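Local coordinates for protein aspartate aminotransferase (Plasmodium falciparum, PDB 3K7Y) that probably catalyses the pyridoxal-phosphate-dependent transfer of an amino group from L-aspartate to 2-oxoglutarate, giving oxaloacetate and L-glutamate, at residues A[40-45]-A[318-323]; A[67-72]-A[292-297]; A[75-80]-A[258-263]; A[325-330]-A[389-394]. All coordinates share one frame; numbering follows the deposited sequence.

Interaction 1: residues A[40-45]-A[318-323]; sequences CNDDGD and SQRITN
Arg320 reaches from its helix to the turn at 40-45 and meets two different things there, the backbone carbonyl of Cys40 and the carboxylate of Asp42. Its CG stands anti to the backbone N (chi1 177°), which carries the chain straight out from the helix until it bends at chi3, 77°, and turns the guanidinium toward Cys40 O. After that bend NH2 lies 3.2 Å from Cys40 O, but the angle is too poor for a hydrogen bond. Asp42 approaches differently: its carboxylate comes in beside the aliphatic part of the arginine, with OD1 4.1 Å from Arg320 CD. The carboxylate and guanidinium planes stand 77° apart, and OD1, 4.4 Å from Arg320 NE, lies well out of the guanidinium plane. The two opposite charges are therefore near neighbours without any N-H aimed at the oxygen, an attraction that is probably modest at this exposed edge. Within the helix, Ile321 CG1 sits over one face of the guanidinium, toward its rim. The loop contains a type I beta turn from Asn41 to Gly44, whose own Gly44 N to Asn41 O bond is weak; Asn41 N also bonds to Asp45 O at 2.8 Å. The turn lies between strand 32-33 and helix 50-62, with Asp45 packing on Glu65 of the second subunit, while Arg320 projects from the long helix 304-335 and also touches Ser384.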
loop_
_atom_site.group_PDB
_atom_site.type_symbol
_atom_site.label_atom_id
_atom_site.label_comp_id
_atom_site.label_asym_id
_atom_site.label_seq_id
_atom_site.Cartn_x
_atom_site.Cartn_y
_atom_site.Cartn_z
ATOM N N CYS A 40 23.775 4.876 -4.762
ATOM C CA CYS A 40 24.542 5.792 -3.893
ATOM C C CYS A 40 25.130 7.008 -4.610
ATOM O O CYS A 40 25.507 6.938 -5.780
ATOM C CB CYS A 40 25.649 5.044 -3.131
ATOM S SG CYS A 40 25.073 4.140 -1.646
ATOM N N ASN A 41 25.203 8.117 -3.879
ATOM C CA ASN A 41 25.778 9.375 -4.361
ATOM C C ASN A 41 27.318 9.298 -4.424
ATOM O O ASN A 41 27.897 8.224 -4.224
ATOM C CB ASN A 41 25.324 10.517 -3.437
ATOM C CG ASN A 41 25.212 11.859 -4.145
ATOM O OD1 ASN A 41 24.750 12.830 -3.549
ATOM N ND2 ASN A 41 25.630 11.927 -5.410
ATOM N N ASP A 42 27.970 10.429 -4.712
ATOM C CA ASP A 42 29.435 10.534 -4.673
ATOM C C ASP A 42 29.957 10.296 -3.257
ATOM O O ASP A 42 31.021 9.691 -3.074
ATOM C CB ASP A 42 29.905 11.910 -5.167
ATOM C CG ASP A 42 29.487 12.197 -6.602
ATOM O OD1 ASP A 42 29.602 11.294 -7.459
ATOM O OD2 ASP A 42 29.050 13.337 -6.873
ATOM N N ASP A 43 29.185 10.768 -2.270
ATOM C CA ASP A 43 29.523 10.653 -0.846
ATOM C C ASP A 43 29.048 9.336 -0.231
ATOM O O ASP A 43 28.997 9.203 0.996
ATOM C CB ASP A 43 28.940 11.827 -0.035
ATOM C CG ASP A 43 29.337 13.187 -0.580
ATOM O OD1 ASP A 43 30.393 13.299 -1.245
ATOM O OD2 ASP A 43 28.582 14.150 -0.331
ATOM N N GLY A 44 28.693 8.375 -1.079
ATOM C CA GLY A 44 28.269 7.054 -0.617
ATOM C C GLY A 44 27.004 7.045 0.227
ATOM O O GLY A 44 26.751 6.089 0.960
ATOM N N ASP A 45 26.214 8.111 0.130
ATOM C CA ASP A 45 24.906 8.185 0.789
ATOM C C ASP A 45 23.803 8.324 -0.262
ATOM O O ASP A 45 24.079 8.741 -1.393
ATOM C CB ASP A 45 24.859 9.351 1.782
ATOM C CG ASP A 45 25.401 10.645 1.197
ATOM O OD1 ASP A 45 25.335 11.675 1.903
ATOM O OD2 ASP A 45 25.897 10.631 0.043
ATOM N N SER A 318 23.057 7.259 -15.681
ATOM C CA SER A 318 23.438 5.996 -16.314
ATOM C C SER A 318 24.861 6.058 -16.887
ATOM O O SER A 318 25.592 5.062 -16.855
ATOM C CB SER A 318 22.453 5.611 -17.415
ATOM O OG SER A 318 22.620 6.448 -18.548
ATOM N N GLN A 319 25.250 7.220 -17.417
ATOM C CA GLN A 319 26.628 7.406 -17.869
ATOM C C GLN A 319 27.575 7.086 -16.704
ATOM O O GLN A 319 28.328 6.118 -16.769
ATOM C CB GLN A 319 26.877 8.820 -18.440
ATOM C CG GLN A 319 27.535 9.821 -17.449
ATOM C CD GLN A 319 27.942 11.178 -18.050
ATOM O OE1 GLN A 319 27.594 11.510 -19.185
ATOM N NE2 GLN A 319 28.684 11.966 -17.271
ATOM N N ARG A 320 27.492 7.861 -15.619
ATOM C CA ARG A 320 28.432 7.726 -14.505
ATOM C C ARG A 320 28.518 6.275 -14.044
ATOM O O ARG A 320 29.612 5.746 -13.842
ATOM C CB ARG A 320 28.063 8.648 -13.337
ATOM C CG ARG A 320 28.984 8.478 -12.127
ATOM C CD ARG A 320 28.497 9.191 -10.836
ATOM N NE ARG A 320 27.412 8.512 -10.100
ATOM C CZ ARG A 320 27.504 7.361 -9.421
ATOM N NH1 ARG A 320 28.636 6.659 -9.372
ATOM N NH2 ARG A 320 26.429 6.890 -8.800
ATOM N N ILE A 321 27.360 5.636 -13.903
ATOM C CA ILE A 321 27.292 4.242 -13.497
ATOM C C ILE A 321 28.055 3.357 -14.474
ATOM O O ILE A 321 29.052 2.760 -14.081
ATOM C CB ILE A 321 25.845 3.765 -13.281
ATOM C CG1 ILE A 321 25.277 4.414 -12.010
ATOM C CG2 ILE A 321 25.802 2.257 -13.151
ATOM C CD1 ILE A 321 23.763 4.363 -11.871
ATOM N N THR A 322 27.642 3.291 -15.742
ATOM C CA THR A 322 28.318 2.363 -16.649
ATOM C C THR A 322 29.817 2.679 -16.711
ATOM O O THR A 322 30.620 1.780 -16.933
ATOM C CB THR A 322 27.659 2.217 -18.054
ATOM O OG1 THR A 322 28.156 3.213 -18.930
ATOM C CG2 THR A 322 26.154 2.306 -17.997
ATOM N N ASN A 323 30.180 3.940 -16.452
ATOM C CA ASN A 323 31.594 4.370 -16.352
ATOM C C ASN A 323 32.283 3.776 -15.121
ATOM O O ASN A 323 33.326 3.127 -15.227
ATOM C CB ASN A 323 31.733 5.909 -16.346
ATOM C CG ASN A 323 31.361 6.556 -17.693
ATOM O OD1 ASN A 323 31.004 5.869 -18.655
ATOM N ND2 ASN A 323 31.439 7.888 -17.753
#

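Interaction 2: residues A[67-72]-A[292-297]; sequences PYLLGN and HTNRIL. With PLP (pyridoxal-5'-phosphate), chain B.
Asn294 meets Leu69 where helix 291-302 backs the loop that leads into helix 75-86, in a subunit of the class I, fold-type I aminotransferase kind. Along the asparagine, CB is 4.0 Å from Leu69 CD1. CG, placed anti to the backbone N (chi1 177°), is 4.2 Å from the same methyl. At the tip, ND2 comes to 3.8 Å from Leu69 CD1, so one leucine methyl lies along CB, CG and ND2. That contact is plain van der Waals packing; the amide nitrogen has its hydrogen-bond partners in Thr74 OG1 and Gln102 OE1, which hold the amide in place. One helix position on, Arg295 extends from CG to NE and crosses the Pro67 ring at about a right angle, with NH2 3.8 Å from Pro67 CD, while the same nitrogen bonds to Glu65 O. Between Pro67 and Leu69, Tyr68 turns the other way, across the dimer interface. Its ring meets Tyr254 of the second subunit edge-to-face, and its hydroxyl is hydrogen-bonded to Lys249 NZ of that subunit. The loop thus lends a residue to the partner's cofactor site, where Tyr68 OH lies 3.0 Å from O2P of the pyridoxal phosphate held by the second subunit.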
loop_
_atom_site.group_PDB
_atom_site.type_symbol
_atom_site.label_atom_id
_atom_site.label_comp_id
_atom_site.label_asym_id
_atom_site.label_seq_id
_atom_site.Cartn_x
_atom_site.Cartn_y
_atom_site.Cartn_z
ATOM N N PRO A 67 -8.018 14.196 -0.681
ATOM C CA PRO A 67 -9.080 13.213 -0.933
ATOM C C PRO A 67 -8.619 11.773 -1.227
ATOM O O PRO A 67 -7.510 11.553 -1.727
ATOM C CB PRO A 67 -9.784 13.769 -2.178
ATOM C CG PRO A 67 -9.203 15.117 -2.403
ATOM C CD PRO A 67 -7.853 15.096 -1.831
ATOM N N TYR A 68 -9.486 10.817 -0.903
ATOM C CA TYR A 68 -9.378 9.446 -1.363
ATOM C C TYR A 68 -9.342 9.407 -2.891
ATOM O O TYR A 68 -10.138 10.102 -3.540
ATOM C CB TYR A 68 -10.628 8.673 -0.953
ATOM C CG TYR A 68 -10.756 8.247 0.477
ATOM C CD1 TYR A 68 -9.689 7.685 1.160
ATOM C CD2 TYR A 68 -11.978 8.351 1.139
ATOM C CE1 TYR A 68 -9.826 7.263 2.485
ATOM C CE2 TYR A 68 -12.127 7.933 2.468
ATOM C CZ TYR A 68 -11.042 7.385 3.127
ATOM O OH TYR A 68 -11.154 6.951 4.424
ATOM N N LEU A 69 -8.461 8.575 -3.460
ATOM C CA LEU A 69 -8.409 8.348 -4.919
ATOM C C LEU A 69 -9.377 7.266 -5.463
ATOM O O LEU A 69 -9.174 6.061 -5.272
ATOM C CB LEU A 69 -6.975 8.073 -5.369
ATOM C CG LEU A 69 -6.038 9.284 -5.387
ATOM C CD1 LEU A 69 -4.614 8.902 -5.831
ATOM C CD2 LEU A 69 -6.594 10.404 -6.266
ATOM N N LEU A 70 -10.387 7.733 -6.197
ATOM C CA LEU A 70 -11.630 6.988 -6.514
ATOM C C LEU A 70 -11.533 5.531 -7.008
ATOM O O LEU A 70 -12.179 4.680 -6.419
ATOM C CB LEU A 70 -12.565 7.792 -7.465
ATOM C CG LEU A 70 -12.507 9.319 -7.720
ATOM C CD1 LEU A 70 -13.374 9.702 -8.941
ATOM C CD2 LEU A 70 -12.885 10.155 -6.485
ATOM N N GLY A 71 -10.779 5.208 -8.059
ATOM C CA GLY A 71 -9.842 6.069 -8.769
ATOM C C GLY A 71 -8.661 5.168 -9.104
ATOM O O GLY A 71 -8.393 4.871 -10.277
ATOM N N ASN A 72 -7.993 4.696 -8.049
ATOM C CA ASN A 72 -6.786 3.893 -8.167
ATOM C C ASN A 72 -5.756 4.558 -9.056
ATOM O O ASN A 72 -4.984 3.891 -9.759
ATOM C CB ASN A 72 -7.120 2.490 -8.646
ATOM C CG ASN A 72 -7.702 1.631 -7.547
ATOM O OD1 ASN A 72 -8.596 0.822 -7.787
ATOM N ND2 ASN A 72 -7.191 1.794 -6.329
ATOM N N HIS A 292 -0.412 11.820 -2.154
ATOM C CA HIS A 292 0.822 12.600 -2.205
ATOM C C HIS A 292 1.738 12.141 -3.317
ATOM O O HIS A 292 2.174 12.942 -4.139
ATOM C CB HIS A 292 1.577 12.536 -0.877
ATOM C CG HIS A 292 3.006 12.976 -0.976
ATOM N ND1 HIS A 292 3.385 14.301 -0.910
ATOM C CD2 HIS A 292 4.148 12.264 -1.142
ATOM C CE1 HIS A 292 4.698 14.385 -1.012
ATOM N NE2 HIS A 292 5.184 13.164 -1.158
ATOM N N THR A 293 2.039 10.850 -3.334
ATOM C CA THR A 293 2.993 10.339 -4.297
ATOM C C THR A 293 2.390 10.425 -5.688
ATOM O O THR A 293 3.100 10.552 -6.663
ATOM C CB THR A 293 3.579 8.949 -3.906
ATOM O OG1 THR A 293 2.571 7.944 -3.986
ATOM C CG2 THR A 293 4.097 8.975 -2.471
ATOM N N ASN A 294 1.067 10.430 -5.772
ATOM C CA ASN A 294 0.416 10.681 -7.048
ATOM C C ASN A 294 0.706 12.078 -7.536
ATOM O O ASN A 294 1.158 12.262 -8.657
ATOM C CB ASN A 294 -1.091 10.493 -6.948
ATOM C CG ASN A 294 -1.803 10.830 -8.241
ATOM O OD1 ASN A 294 -1.726 11.960 -8.728
ATOM N ND2 ASN A 294 -2.506 9.849 -8.806
ATOM N N ARG A 295 0.428 13.059 -6.684
ATOM C CA ARG A 295 0.711 14.471 -6.973
ATOM C C ARG A 295 2.191 14.761 -7.314
ATOM O O ARG A 295 2.465 15.376 -8.342
ATOM C CB ARG A 295 0.219 15.366 -5.828
ATOM C CG ARG A 295 -1.309 15.374 -5.657
ATOM C CD ARG A 295 -1.755 16.013 -4.334
ATOM N NE ARG A 295 -3.177 16.361 -4.360
ATOM C CZ ARG A 295 -3.865 16.850 -3.328
ATOM N NH1 ARG A 295 -3.281 17.052 -2.156
ATOM N NH2 ARG A 295 -5.154 17.138 -3.470
ATOM N N ILE A 296 3.144 14.309 -6.491
ATOM C CA ILE A 296 4.582 14.509 -6.787
ATOM C C ILE A 296 4.917 14.113 -8.212
ATOM O O ILE A 296 5.663 14.811 -8.889
ATOM C CB ILE A 296 5.519 13.679 -5.867
ATOM C CG1 ILE A 296 5.090 13.771 -4.395
ATOM C CG2 ILE A 296 6.992 14.087 -6.050
ATOM C CD1 ILE A 296 5.040 15.196 -3.815
ATOM N N LEU A 297 4.361 12.989 -8.659
ATOM C CA LEU A 297 4.651 12.439 -9.978
ATOM C C LEU A 297 4.083 13.263 -11.131
ATOM O O LEU A 297 4.804 13.630 -12.061
ATOM C CB LEU A 297 4.169 10.997 -10.064
ATOM C CG LEU A 297 5.230 10.130 -10.738
ATOM C CD1 LEU A 297 5.379 8.804 -10.003
ATOM C CD2 LEU A 297 4.979 9.960 -12.240
HETATM N N1 PLP B . -12.657 0.632 9.927
HETATM C C2 PLP B . -13.804 1.384 9.951
HETATM C C2A PLP B . -14.843 1.047 10.952
HETATM C C3 PLP B . -13.964 2.434 9.060
HETATM O O3 PLP B . -15.103 3.199 9.096
HETATM C C4 PLP B . -12.960 2.716 8.133
HETATM C C4A PLP B . -13.119 3.947 7.293
HETATM O O4A PLP B . -12.614 5.009 7.681
HETATM C C5 PLP B . -11.775 1.957 8.104
HETATM C C6 PLP B . -11.646 0.904 9.012
HETATM C C5A PLP B . -10.622 2.171 7.118
HETATM O O4P PLP B . -10.124 3.491 6.994
HETATM P P PLP B . -9.028 3.856 5.858
HETATM O O1P PLP B . -8.166 5.010 6.285
HETATM O O2P PLP B . -9.740 4.328 4.619
HETATM O O3P PLP B . -8.175 2.629 5.629
#

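Interaction 3: residues A[75-80]-A[258-263]; sequences EDFSTL and AGALHI
Phe77 sits near the start of helix 75-86, facing Gly259 and Ala260 on a strand that runs nearly fully extended here, with phi/psi of -153°/163° at the glycine. Its CG is anti to the backbone N (chi1 -166°), which lays the ring out from the helix toward the strand. The ring presents its edge, not a face: CE2 is 4.0 Å from the methyl carbon CB of Ala260, and CZ is 4.0 Å from Gly259 O, both partners lying near the ring plane. Ala260 CB points at the helix. Gly259 lies close to Gly106 and Ser246, which bind the pyridoxal phosphate, and is itself about 6 Å from the cofactor. Strand 258-264 runs antiparallel to both its neighbours, strands 98-104 and 241-246, in the largely parallel central sheet of the fold-type I large domain. Its backbone bonds go to both of them, Gly259 pairing with Cys103 and Ala260 with Gln245. Helix 75-86 covers this sheet from the side to which Ala260 points, and the Phe77 ring also touches Gln102 of the edge strand. Further along the helix, Thr81 packs on both Ala260 and His262.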
loop_
_atom_site.group_PDB
_atom_site.type_symbol
_atom_site.label_atom_id
_atom_site.label_comp_id
_atom_site.label_asym_id
_atom_site.label_seq_id
_atom_site.Cartn_x
_atom_site.Cartn_y
_atom_site.Cartn_z
ATOM N N GLU A 75 -6.220 10.863 -13.785
ATOM C CA GLU A 75 -6.307 10.886 -15.236
ATOM C C GLU A 75 -4.975 11.338 -15.852
ATOM O O GLU A 75 -4.556 10.809 -16.884
ATOM C CB GLU A 75 -7.457 11.796 -15.670
ATOM C CG GLU A 75 -7.645 13.069 -14.802
ATOM C CD GLU A 75 -8.332 12.819 -13.439
ATOM O OE1 GLU A 75 -8.070 13.610 -12.501
ATOM O OE2 GLU A 75 -9.127 11.853 -13.302
ATOM N N ASP A 76 -4.318 12.307 -15.210
ATOM C CA ASP A 76 -2.964 12.752 -15.581
ATOM C C ASP A 76 -1.934 11.674 -15.310
ATOM O O ASP A 76 -1.060 11.423 -16.141
ATOM C CB ASP A 76 -2.556 13.995 -14.789
ATOM C CG ASP A 76 -3.507 15.146 -14.983
ATOM O OD1 ASP A 76 -3.976 15.693 -13.960
ATOM O OD2 ASP A 76 -3.791 15.494 -16.152
ATOM N N PHE A 77 -2.031 11.053 -14.132
ATOM C CA PHE A 77 -1.165 9.924 -13.775
ATOM C C PHE A 77 -1.203 8.854 -14.858
ATOM O O PHE A 77 -0.168 8.444 -15.367
ATOM C CB PHE A 77 -1.575 9.309 -12.431
ATOM C CG PHE A 77 -0.542 8.384 -11.853
ATOM C CD1 PHE A 77 0.337 8.833 -10.878
ATOM C CD2 PHE A 77 -0.434 7.071 -12.292
ATOM C CE1 PHE A 77 1.311 7.988 -10.348
ATOM C CE2 PHE A 77 0.528 6.220 -11.765
ATOM C CZ PHE A 77 1.402 6.680 -10.793
ATOM N N SER A 78 -2.401 8.419 -15.223
ATOM C CA SER A 78 -2.516 7.329 -16.171
ATOM C C SER A 78 -2.181 7.699 -17.626
ATOM O O SER A 78 -2.048 6.799 -18.451
ATOM C CB SER A 78 -3.864 6.600 -16.042
ATOM O OG SER A 78 -4.879 7.224 -16.805
ATOM N N THR A 79 -2.044 8.990 -17.950
ATOM C CA THR A 79 -1.587 9.369 -19.307
ATOM C C THR A 79 -0.142 9.790 -19.302
ATOM O O THR A 79 0.618 9.344 -20.144
ATOM C CB THR A 79 -2.451 10.458 -20.058
ATOM O OG1 THR A 79 -2.442 11.695 -19.337
ATOM C CG2 THR A 79 -3.903 9.990 -20.321
ATOM N N LEU A 80 0.232 10.651 -18.358
ATOM C CA LEU A 80 1.618 11.090 -18.204
ATOM C C LEU A 80 2.560 9.902 -18.076
ATOM O O LEU A 80 3.574 9.825 -18.758
ATOM C CB LEU A 80 1.764 11.990 -16.982
ATOM C CG LEU A 80 1.375 13.445 -17.178
ATOM C CD1 LEU A 80 1.127 14.064 -15.829
ATOM C CD2 LEU A 80 2.456 14.205 -17.936
ATOM N N ALA A 258 6.435 4.707 -5.314
ATOM C CA ALA A 258 5.749 5.087 -6.568
ATOM C C ALA A 258 5.826 3.975 -7.635
ATOM O O ALA A 258 6.935 3.558 -8.036
ATOM C CB ALA A 258 6.291 6.404 -7.115
ATOM N N GLY A 259 4.660 3.483 -8.066
ATOM C CA GLY A 259 4.595 2.473 -9.126
ATOM C C GLY A 259 3.309 2.486 -9.942
ATOM O O GLY A 259 2.297 3.050 -9.518
ATOM N N ALA A 260 3.333 1.843 -11.106
ATOM C CA ALA A 260 2.150 1.749 -11.945
ATOM C C ALA A 260 1.971 0.350 -12.546
ATOM O O ALA A 260 2.918 -0.420 -12.595
ATOM C CB ALA A 260 2.221 2.789 -13.027
ATOM N N LEU A 261 0.754 0.039 -12.993
ATOM C CA LEU A 261 0.429 -1.224 -13.668
ATOM C C LEU A 261 -0.279 -0.927 -14.992
ATOM O O LEU A 261 -1.344 -0.316 -14.985
ATOM C CB LEU A 261 -0.532 -2.052 -12.803
ATOM C CG LEU A 261 -0.575 -3.596 -12.759
ATOM C CD1 LEU A 261 -1.985 -4.133 -12.425
ATOM C CD2 LEU A 261 -0.036 -4.268 -14.031
ATOM N N HIS A 262 0.290 -1.357 -16.116
ATOM C CA HIS A 262 -0.360 -1.158 -17.408
ATOM C C HIS A 262 -0.821 -2.466 -18.022
ATOM O O HIS A 262 -0.035 -3.406 -18.160
ATOM C CB HIS A 262 0.571 -0.435 -18.371
ATOM C CG HIS A 262 1.158 0.820 -17.804
ATOM N ND1 HIS A 262 0.456 2.005 -17.733
ATOM C CD2 HIS A 262 2.370 1.065 -17.249
ATOM C CE1 HIS A 262 1.214 2.926 -17.166
ATOM N NE2 HIS A 262 2.380 2.382 -16.866
ATOM N N ILE A 263 -2.103 -2.528 -18.371
ATOM C CA ILE A 263 -2.659 -3.691 -19.067
ATOM C C ILE A 263 -3.266 -3.256 -20.391
ATOM O O ILE A 263 -4.097 -2.347 -20.434
ATOM C CB ILE A 263 -3.713 -4.456 -18.225
ATOM C CG1 ILE A 263 -3.078 -5.003 -16.947
ATOM C CG2 ILE A 263 -4.332 -5.602 -19.049
ATOM C CD1 ILE A 263 -4.053 -5.549 -15.973
#

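Interaction 4: residues A[325-330]-A[389-394]; sequences RILFFN and NNVDYI
Leu327 and Val391 touch where two helices draw together, and the next residue, Phe328, does the same with Ile394, one turn beyond Val391; all the contact is hydrocarbon. Leu327 is extended, its CG anti to the backbone N (chi1 -169°), so that both of its methyls arrive at a single branch of the valine: CD2 is 3.8 Å and CD1 4.1 Å from Val391 CG1. The two side chains cross at about a right angle. On Val391 it is CG1, the branch anti to the carbonyl carbon (chi1 -80°), that does the touching, while CG2 is tucked between the backbone N and the carbonyl carbon. Phe328 shares the trans first torsion of Leu327, at 177°, and although its CB does not aim directly at the other helix, the ring end gets there. Ile394 meets it with CG2, its short branch, at the ring edge and near the ring plane, 3.8 Å from Phe328 CE1. The far side of the phenyl group is used too, as CD2 stands over the centre of the Phe329 ring. Backbones come closest here at Phe328 and Val391, whose CA atoms are 6.5 Å apart. The contact thus joins the long helix 304-335 to the C-terminal helix 390-403, with Ile394 also resting on Ile32 of strand 32-33 and Val391 on the loop residue Ile386.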
loop_
_atom_site.group_PDB
_atom_site.type_symbol
_atom_site.label_atom_id
_atom_site.label_comp_id
_atom_site.label_asym_id
_atom_site.label_seq_id
_atom_site.Cartn_x
_atom_site.Cartn_y
_atom_site.Cartn_z
ATOM N N ARG A 325 31.464 1.139 -13.557
ATOM C CA ARG A 325 31.619 -0.297 -13.843
ATOM C C ARG A 325 32.852 -0.601 -14.697
ATOM O O ARG A 325 33.602 -1.545 -14.414
ATOM C CB ARG A 325 30.367 -0.840 -14.543
ATOM C CG ARG A 325 30.407 -2.334 -14.873
ATOM C CD ARG A 325 29.305 -2.733 -15.841
ATOM N NE ARG A 325 27.992 -2.810 -15.207
ATOM C CZ ARG A 325 27.136 -1.793 -15.116
ATOM N NH1 ARG A 325 27.450 -0.600 -15.614
ATOM N NH2 ARG A 325 25.955 -1.962 -14.527
ATOM N N ILE A 326 33.051 0.182 -15.755
ATOM C CA ILE A 326 34.267 0.072 -16.569
ATOM C C ILE A 326 35.517 0.231 -15.692
ATOM O O ILE A 326 36.344 -0.672 -15.633
ATOM C CB ILE A 326 34.242 1.053 -17.776
ATOM C CG1 ILE A 326 33.390 0.463 -18.890
ATOM C CG2 ILE A 326 35.650 1.383 -18.289
ATOM C CD1 ILE A 326 32.776 1.504 -19.760
ATOM N N LEU A 327 35.616 1.360 -14.986
ATOM C CA LEU A 327 36.728 1.623 -14.071
ATOM C C LEU A 327 36.984 0.423 -13.175
ATOM O O LEU A 327 38.121 -0.043 -13.047
ATOM C CB LEU A 327 36.426 2.834 -13.183
ATOM C CG LEU A 327 37.527 3.461 -12.311
ATOM C CD1 LEU A 327 36.894 4.288 -11.221
ATOM C CD2 LEU A 327 38.442 2.462 -11.665
ATOM N N PHE A 328 35.916 -0.066 -12.560
ATOM C CA PHE A 328 36.002 -1.104 -11.555
ATOM C C PHE A 328 36.779 -2.359 -12.003
ATOM O O PHE A 328 37.743 -2.756 -11.347
ATOM C CB PHE A 328 34.597 -1.446 -11.030
ATOM C CG PHE A 328 34.579 -2.568 -10.030
ATOM C CD1 PHE A 328 35.223 -2.444 -8.807
ATOM C CD2 PHE A 328 33.927 -3.759 -10.320
ATOM C CE1 PHE A 328 35.220 -3.492 -7.884
ATOM C CE2 PHE A 328 33.913 -4.809 -9.400
ATOM C CZ PHE A 328 34.566 -4.674 -8.178
ATOM N N PHE A 329 36.374 -2.966 -13.118
ATOM C CA PHE A 329 37.036 -4.184 -13.598
ATOM C C PHE A 329 38.442 -3.900 -14.071
ATOM O O PHE A 329 39.278 -4.798 -14.126
ATOM C CB PHE A 329 36.221 -4.874 -14.697
ATOM C CG PHE A 329 34.872 -5.331 -14.231
ATOM C CD1 PHE A 329 34.742 -6.474 -13.448
ATOM C CD2 PHE A 329 33.740 -4.605 -14.546
ATOM C CE1 PHE A 329 33.514 -6.886 -12.988
ATOM C CE2 PHE A 329 32.499 -5.012 -14.096
ATOM C CZ PHE A 329 32.386 -6.153 -13.311
ATOM N N ASN A 330 38.705 -2.646 -14.406
ATOM C CA ASN A 330 40.050 -2.248 -14.778
ATOM C C ASN A 330 41.017 -2.229 -13.582
ATOM O O ASN A 330 42.226 -2.464 -13.737
ATOM C CB ASN A 330 40.038 -0.915 -15.523
ATOM C CG ASN A 330 39.593 -1.059 -16.964
ATOM O OD1 ASN A 330 39.083 -0.111 -17.552
ATOM N ND2 ASN A 330 39.794 -2.239 -17.547
ATOM N N ASN A 389 37.730 6.651 -4.047
ATOM C CA ASN A 389 38.485 6.249 -2.866
ATOM C C ASN A 389 38.479 4.736 -2.731
ATOM O O ASN A 389 39.488 4.121 -2.367
ATOM C CB ASN A 389 37.879 6.874 -1.606
ATOM C CG ASN A 389 37.700 8.379 -1.723
ATOM O OD1 ASN A 389 37.297 8.889 -2.772
ATOM N ND2 ASN A 389 37.987 9.095 -0.637
ATOM N N ASN A 390 37.333 4.150 -3.072
ATOM C CA ASN A 390 37.013 2.764 -2.748
ATOM C C ASN A 390 37.696 1.705 -3.597
ATOM O O ASN A 390 38.133 0.680 -3.070
ATOM C CB ASN A 390 35.497 2.562 -2.764
ATOM C CG ASN A 390 34.829 3.086 -1.505
ATOM O OD1 ASN A 390 34.285 2.312 -0.717
ATOM N ND2 ASN A 390 34.888 4.406 -1.294
ATOM N N VAL A 391 37.792 1.960 -4.901
ATOM C CA VAL A 391 38.324 0.985 -5.855
ATOM C C VAL A 391 39.504 0.153 -5.340
ATOM O O VAL A 391 39.416 -1.074 -5.304
ATOM C CB VAL A 391 38.681 1.626 -7.214
ATOM C CG1 VAL A 391 37.439 1.817 -8.048
ATOM C CG2 VAL A 391 39.423 2.949 -7.022
ATOM N N ASP A 392 40.591 0.811 -4.932
ATOM C CA ASP A 392 41.766 0.089 -4.449
ATOM C C ASP A 392 41.353 -0.940 -3.419
ATOM O O ASP A 392 41.426 -2.138 -3.679
ATOM C CB ASP A 392 42.841 1.038 -3.879
ATOM C CG ASP A 392 43.911 0.309 -3.009
ATOM O OD1 ASP A 392 44.591 0.992 -2.202
ATOM O OD2 ASP A 392 44.076 -0.937 -3.123
ATOM N N TYR A 393 40.901 -0.471 -2.263
ATOM C CA TYR A 393 40.604 -1.373 -1.166
ATOM C C TYR A 393 39.774 -2.568 -1.650
ATOM O O TYR A 393 40.164 -3.727 -1.462
ATOM C CB TYR A 393 39.911 -0.640 -0.023
ATOM C CG TYR A 393 39.680 -1.527 1.168
ATOM C CD1 TYR A 393 40.745 -1.916 1.984
ATOM C CD2 TYR A 393 38.402 -2.004 1.471
ATOM C CE1 TYR A 393 40.541 -2.749 3.086
ATOM C CE2 TYR A 393 38.185 -2.836 2.571
ATOM C CZ TYR A 393 39.255 -3.203 3.376
ATOM O OH TYR A 393 39.053 -4.026 4.465
ATOM N N ILE A 394 38.655 -2.274 -2.304
ATOM C CA ILE A 394 37.742 -3.296 -2.793
ATOM C C ILE A 394 38.449 -4.300 -3.707
ATOM O O ILE A 394 38.438 -5.510 -3.450
ATOM C CB ILE A 394 36.561 -2.664 -3.556
ATOM C CG1 ILE A 394 35.764 -1.736 -2.643
ATOM C CG2 ILE A 394 35.655 -3.741 -4.111
ATOM C CD1 ILE A 394 34.748 -0.904 -3.362
#

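Overall arrangement
From the N terminus, the turn at 40-45 comes first and closes the widest loop only at 318-323, in interaction 1. Inside that loop the segment 67-72 opens interaction 2, closed by 292-297, and within it lies interaction 3, from 75-80 to 258-263. The three are nested, and interactions 2 and 3 touch, with Asn294 and Leu297 packing on Phe77 and Leu297 also on Ala258. Interaction 4 follows in series, from 325-330 to 389-394, on the same helix 304-335 as interaction 1, about 12 Å away between centres. Interaction 2 ties the 67-72 loop to helix 291-302, and interaction 3 ties helix 75-86 to the central sheet; 1 and 4 tie N-terminal and C-terminal parts to the long helix.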